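Local coordinates for phospholipase C-beta (PLC-beta) (Sepia officinalis, PDB 3QR0), which combines PH, EF-hand-like, TIM-barrel (X and Y) and C2 domains in a single chain and binds a calcium ion, at residues Asp409-Leu414 with Ser620-Lys625; Pro455-Tyr460 with Val518-Pro523. One frame throughout, in Å; residues are numbered along the deposited sequence.

Contact 1 of 2, residues Asp409-Leu414 with Ser620-Lys625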
loop_
_atom_site.group_PDB
_atom_site.type_symbol
_atom_site.label_atom_id
_atom_site.label_comp_id
_atom_site.label_asym_id
_atom_site.label_seq_id
_atom_site.Cartn_x
_atom_site.Cartn_y
_atom_site.Cartn_z
ATOM N N ASP A 409 10.370 11.316 -1.110
ATOM C CA ASP A 409 11.095 12.574 -0.930
ATOM C C ASP A 409 10.204 13.697 -0.402
ATOM O O ASP A 409 10.700 14.787 -0.109
ATOM C CB ASP A 409 11.703 13.036 -2.262
ATOM C CG ASP A 409 12.913 12.221 -2.676
ATOM O OD1 ASP A 409 13.565 11.608 -1.805
ATOM O OD2 ASP A 409 13.221 12.214 -3.890
ATOM N N TYR A 410 8.902 13.448 -0.292
ATOM C CA TYR A 410 7.937 14.527 -0.033
ATOM C C TYR A 410 7.707 14.763 1.469
ATOM O O TYR A 410 7.958 13.877 2.276
ATOM C CB TYR A 410 6.669 14.293 -0.877
ATOM C CG TYR A 410 6.991 14.589 -2.329
ATOM C CD1 TYR A 410 6.906 15.885 -2.818
ATOM C CD2 TYR A 410 7.486 13.599 -3.178
ATOM C CE1 TYR A 410 7.253 16.188 -4.125
ATOM C CE2 TYR A 410 7.840 13.895 -4.496
ATOM C CZ TYR A 410 7.718 15.196 -4.962
ATOM O OH TYR A 410 8.061 15.526 -6.259
ATOM N N PRO A 411 7.277 15.980 1.850
ATOM C CA PRO A 411 7.433 16.400 3.248
ATOM C C PRO A 411 6.670 15.581 4.290
ATOM O O PRO A 411 5.612 15.006 4.005
ATOM C CB PRO A 411 6.954 17.862 3.252
ATOM C CG PRO A 411 6.196 18.045 1.988
ATOM C CD PRO A 411 6.730 17.057 1.002
ATOM N N VAL A 412 7.230 15.550 5.493
ATOM C CA VAL A 412 6.642 14.851 6.616
ATOM C C VAL A 412 6.110 15.887 7.589
ATOM O O VAL A 412 6.717 16.934 7.781
ATOM C CB VAL A 412 7.674 13.924 7.291
ATOM C CG1 VAL A 412 7.207 13.482 8.691
ATOM C CG2 VAL A 412 7.947 12.719 6.400
ATOM N N ILE A 413 4.950 15.608 8.167
ATOM C CA ILE A 413 4.357 16.476 9.178
ATOM C C ILE A 413 4.272 15.691 10.483
ATOM O O ILE A 413 3.729 14.586 10.518
ATOM C CB ILE A 413 2.952 16.960 8.753
ATOM C CG1 ILE A 413 3.037 17.800 7.473
ATOM C CG2 ILE A 413 2.316 17.785 9.871
ATOM C CD1 ILE A 413 1.691 17.966 6.728
ATOM N N LEU A 414 4.829 16.250 11.551
ATOM C CA LEU A 414 4.769 15.616 12.861
ATOM C C LEU A 414 3.746 16.336 13.720
ATOM O O LEU A 414 3.902 17.513 14.034
ATOM C CB LEU A 414 6.134 15.641 13.543
ATOM C CG LEU A 414 7.294 15.026 12.756
ATOM C CD1 LEU A 414 8.567 15.084 13.583
ATOM C CD2 LEU A 414 6.985 13.595 12.344
ATOM N N SER A 620 4.465 8.044 -2.784
ATOM C CA SER A 620 5.001 9.280 -2.203
ATOM C C SER A 620 4.274 9.709 -0.929
ATOM O O SER A 620 4.782 10.534 -0.170
ATOM C CB SER A 620 4.894 10.409 -3.218
ATOM O OG SER A 620 3.533 10.665 -3.534
ATOM N N GLY A 621 3.071 9.176 -0.724
ATOM C CA GLY A 621 2.216 9.593 0.381
ATOM C C GLY A 621 1.393 10.834 0.070
ATOM O O GLY A 621 0.726 11.361 0.957
ATOM N N TYR A 622 1.440 11.295 -1.183
ATOM C CA TYR A 622 0.660 12.447 -1.644
ATOM C C TYR A 622 -0.170 12.089 -2.869
ATOM O O TYR A 622 0.357 11.548 -3.835
ATOM C CB TYR A 622 1.589 13.611 -1.999
ATOM C CG TYR A 622 2.124 14.321 -0.792
ATOM C CD1 TYR A 622 3.179 13.788 -0.056
ATOM C CD2 TYR A 622 1.568 15.526 -0.372
ATOM C CE1 TYR A 622 3.663 14.443 1.071
ATOM C CE2 TYR A 622 2.035 16.176 0.740
ATOM C CZ TYR A 622 3.083 15.635 1.460
ATOM O OH TYR A 622 3.540 16.292 2.571
ATOM N N LEU A 623 -1.465 12.405 -2.823
ATOM C CA LEU A 623 -2.353 12.262 -3.970
ATOM C C LEU A 623 -3.037 13.604 -4.211
ATOM O O LEU A 623 -3.580 14.205 -3.280
ATOM C CB LEU A 623 -3.411 11.193 -3.711
ATOM C CG LEU A 623 -2.913 9.758 -3.536
ATOM C CD1 LEU A 623 -4.020 8.862 -2.973
ATOM C CD2 LEU A 623 -2.395 9.219 -4.854
ATOM N N LEU A 624 -3.009 14.069 -5.455
ATOM C CA LEU A 624 -3.635 15.335 -5.811
ATOM C C LEU A 624 -5.152 15.179 -5.779
ATOM O O LEU A 624 -5.688 14.250 -6.383
ATOM C CB LEU A 624 -3.177 15.776 -7.208
ATOM C CG LEU A 624 -3.636 17.156 -7.683
ATOM C CD1 LEU A 624 -3.076 18.228 -6.756
ATOM C CD2 LEU A 624 -3.213 17.409 -9.131
ATOM N N LYS A 625 -5.843 16.076 -5.079
ATOM C CA LYS A 625 -7.306 16.054 -5.058
ATOM C C LYS A 625 -7.887 16.326 -6.461
ATOM O O LYS A 625 -7.265 17.007 -7.280
ATOM C CB LYS A 625 -7.861 17.068 -4.044
ATOM C CG LYS A 625 -7.548 16.718 -2.583
ATOM C CD LYS A 625 -8.406 17.509 -1.588
ATOM C CE LYS A 625 -7.746 18.789 -1.160
ATOM N NZ LYS A 625 -8.639 19.667 -0.352
#
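Tyr622 reaches across to Pro411 with its phenol end, and its OH donates a hydrogen bond to Pro411 O at 2.8 Å. The carbonyl oxygen lies at the edge of the Tyr622 ring, near its plane. Relative to the Pro411 carbonyl plane, however, the donor lies 38° above it, with a C=O...donor angle of 122°. Packing is tightest here: Pro411 CG comes to 3.2 Å from Tyr622 OH, the two side chains crossing at about a right angle. On the same ring, CE1 of Tyr622 meets Tyr410 CB at 3.6 Å. Tyr410 has CG anti to the carbonyl carbon (chi1 -72°); its ring then leads away from 620-625 and touches it loosely, CD2 lying 4.1 Å from Ser620 CB. Exposure begins only at Asp409, which does not touch 620-625. Ser620 OG accepts from Tyr622 N at 3.2 Å in an ST turn, and also bonds to Asn617 O. The loop entering strand 412-418, in the X region, is thus joined to strand 622-624, in the Y region, which pairs antiparallel with strand 332-334. A phenol bonded to a buried backbone carbonyl satisfies both polar groups, and implies a directional link beside apolar contacts.

Contact 2 of 2, residues Pro455-Tyr460 with Val518-Pro523; sequences PLPTPY and VNYIQP
The ring of Tyr520 carries Pro457 over one face: Pro457 CG stands 3.5 Å above the ring plane, and it lies only 14° off the ring normal through the centroid, which identifies a CH-pi contact. Pro457 CD belongs to the same patch but is displaced toward one side of the ring, 3.5 Å from Tyr520 CD1. The CD2 methyl of Leu456 packs beside the base of the tyrosine side chain, 4.0 Å from Tyr520 CB, and comes to 3.5 Å from Tyr520 O. The Leu456 and Tyr520 side chains run past each other in opposite directions.

Tyr520 has CG anti to its carbonyl carbon, beside the backbone N (chi1 -65°), and this brings the ring to Pro457. Both segments belong to the TIM barrel, but to different halves: 455-460 is part of the loop leading from helix 422-436 to strand 466-469 of the X half, whereas 518-523 runs into strand 522-523, the first of four parallel strands in the Y half. Strand 466-469 also meets this junction, Leu467 touching both Tyr520 and Ile521.

Polar groups at the two ends of Tyr520 have separate partners. Its phenol OH hydrogen-bonds with His448 O and Ile445 N, which fixes the far end of the ring against an earlier part of the same loop that holds 455-460. At the backbone, Tyr520 N donates to Asn519 OD1 at 2.8 Å. The donor is tilted from the amide carbonyl plane by 15°, and Asn519 ND2 of the same amide bonds to Leu441 O.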
loop_
_atom_site.group_PDB
_atom_site.type_symbol
_atom_site.label_atom_id
_atom_site.label_comp_id
_atom_site.label_asym_id
_atom_site.label_seq_id
_atom_site.Cartn_x
_atom_site.Cartn_y
_atom_site.Cartn_z
ATOM N N PRO A 455 -0.643 31.711 0.027
ATOM C CA PRO A 455 -0.901 30.270 0.041
ATOM C C PRO A 455 0.244 29.449 0.631
ATOM O O PRO A 455 1.399 29.893 0.642
ATOM C CB PRO A 455 -1.122 29.928 -1.435
ATOM C CG PRO A 455 -0.480 31.019 -2.198
ATOM C CD PRO A 455 -0.526 32.245 -1.343
ATOM N N LEU A 456 -0.088 28.262 1.128
ATOM C CA LEU A 456 0.916 27.346 1.648
ATOM C C LEU A 456 1.883 26.973 0.531
ATOM O O LEU A 456 1.489 26.962 -0.636
ATOM C CB LEU A 456 0.259 26.077 2.190
ATOM C CG LEU A 456 -0.664 26.245 3.391
ATOM C CD1 LEU A 456 -1.609 25.044 3.530
ATOM C CD2 LEU A 456 0.147 26.455 4.654
ATOM N N PRO A 457 3.150 26.669 0.878
ATOM C CA PRO A 457 4.087 26.131 -0.110
ATOM C C PRO A 457 3.600 24.810 -0.702
ATOM O O PRO A 457 2.631 24.232 -0.207
ATOM C CB PRO A 457 5.372 25.902 0.698
ATOM C CG PRO A 457 5.243 26.751 1.902
ATOM C CD PRO A 457 3.778 26.820 2.204
ATOM N N THR A 458 4.273 24.346 -1.748
ATOM C CA THR A 458 3.904 23.098 -2.425
ATOM C C THR A 458 4.713 21.938 -1.861
ATOM O O THR A 458 5.777 22.156 -1.281
ATOM C CB THR A 458 4.169 23.178 -3.939
ATOM O OG1 THR A 458 5.579 23.078 -4.187
ATOM C CG2 THR A 458 3.640 24.501 -4.522
ATOM N N PRO A 459 4.228 20.698 -2.030
ATOM C CA PRO A 459 5.059 19.580 -1.591
ATOM C C PRO A 459 6.449 19.601 -2.241
ATOM O O PRO A 459 7.443 19.257 -1.594
ATOM C CB PRO A 459 4.257 18.346 -2.032
ATOM C CG PRO A 459 2.840 18.812 -2.100
ATOM C CD PRO A 459 2.913 20.252 -2.532
ATOM N N TYR A 460 6.508 20.026 -3.501
ATOM C CA TYR A 460 7.767 20.126 -4.231
ATOM C C TYR A 460 8.731 21.118 -3.557
ATOM O O TYR A 460 9.929 20.851 -3.450
ATOM C CB TYR A 460 7.506 20.530 -5.686
ATOM C CG TYR A 460 8.715 20.390 -6.581
ATOM C CD1 TYR A 460 9.074 19.150 -7.107
ATOM C CD2 TYR A 460 9.500 21.488 -6.896
ATOM C CE1 TYR A 460 10.191 19.014 -7.927
ATOM C CE2 TYR A 460 10.617 21.361 -7.720
ATOM C CZ TYR A 460 10.952 20.119 -8.225
ATOM O OH TYR A 460 12.054 19.986 -9.035
ATOM N N VAL A 518 7.323 25.969 14.729
ATOM C CA VAL A 518 6.042 25.908 14.023
ATOM C C VAL A 518 5.930 27.057 13.031
ATOM O O VAL A 518 6.296 28.190 13.340
ATOM C CB VAL A 518 4.853 25.955 15.009
ATOM C CG1 VAL A 518 3.530 25.820 14.266
ATOM C CG2 VAL A 518 4.991 24.853 16.061
ATOM N N ASN A 519 5.438 26.758 11.833
ATOM C CA ASN A 519 5.241 27.792 10.813
ATOM C C ASN A 519 4.005 27.538 9.953
ATOM O O ASN A 519 2.974 28.164 10.175
ATOM C CB ASN A 519 6.506 27.991 9.956
ATOM C CG ASN A 519 7.250 26.694 9.685
ATOM O OD1 ASN A 519 6.742 25.812 9.005
ATOM N ND2 ASN A 519 8.467 26.583 10.211
ATOM N N TYR A 520 4.097 26.622 8.990
ATOM C CA TYR A 520 3.014 26.434 8.020
ATOM C C TYR A 520 1.875 25.562 8.530
ATOM O O TYR A 520 0.775 25.599 7.974
ATOM C CB TYR A 520 3.559 25.859 6.708
ATOM C CG TYR A 520 4.482 26.827 6.017
ATOM C CD1 TYR A 520 3.991 28.005 5.467
ATOM C CD2 TYR A 520 5.851 26.580 5.940
ATOM C CE1 TYR A 520 4.829 28.908 4.850
ATOM C CE2 TYR A 520 6.699 27.471 5.322
ATOM C CZ TYR A 520 6.186 28.639 4.780
ATOM O OH TYR A 520 7.029 29.530 4.164
ATOM N N ILE A 521 2.132 24.777 9.572
ATOM C CA ILE A 521 1.127 23.861 10.093
ATOM C C ILE A 521 0.808 24.250 11.520
ATOM O O ILE A 521 1.147 23.532 12.462
ATOM C CB ILE A 521 1.583 22.378 10.033
ATOM C CG1 ILE A 521 2.316 22.069 8.723
ATOM C CG2 ILE A 521 0.377 21.459 10.199
ATOM C CD1 ILE A 521 1.478 22.234 7.472
ATOM N N GLN A 522 0.157 25.397 11.678
ATOM C CA GLN A 522 -0.147 25.923 12.996
ATOM C C GLN A 522 -1.541 25.491 13.436
ATOM O O GLN A 522 -2.529 25.939 12.867
ATOM C CB GLN A 522 -0.047 27.450 13.011
ATOM C CG GLN A 522 -0.190 28.031 14.396
ATOM C CD GLN A 522 -0.229 29.541 14.405
ATOM O OE1 GLN A 522 0.222 30.199 13.461
ATOM N NE2 GLN A 522 -0.769 30.105 15.485
ATOM N N PRO A 523 -1.626 24.629 14.464
ATOM C CA PRO A 523 -2.933 24.194 14.939
ATOM C C PRO A 523 -3.604 25.269 15.779
ATOM O O PRO A 523 -3.002 25.773 16.723
ATOM C CB PRO A 523 -2.607 22.966 15.794
ATOM C CG PRO A 523 -1.222 23.199 16.284
ATOM C CD PRO A 523 -0.535 24.128 15.315
#

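How the contacts relate
Contacts 1 and 2 adjoin one another, their centres about 12 Å apart, and contact 2 is nested along the chain inside the loop that contact 1 closes. Pro459 lies at the junction: its O is 3.5 Å from Pro411 CD, and its CG is 3.9 Å from Tyr622 CD2. Tyr460 continues the seam, its CD1 lying 3.9 Å from Tyr410 OH. Each contact pairs a segment of the X region with one of the Y region. Contact 1 is linked in sequence to the calcium site: strand 412-418 goes on to Glu417, and neighbouring strand 366-372 carries Glu368 and Asp370; Asn339 completes the protein ligands. No residue of either contact is itself a ligand.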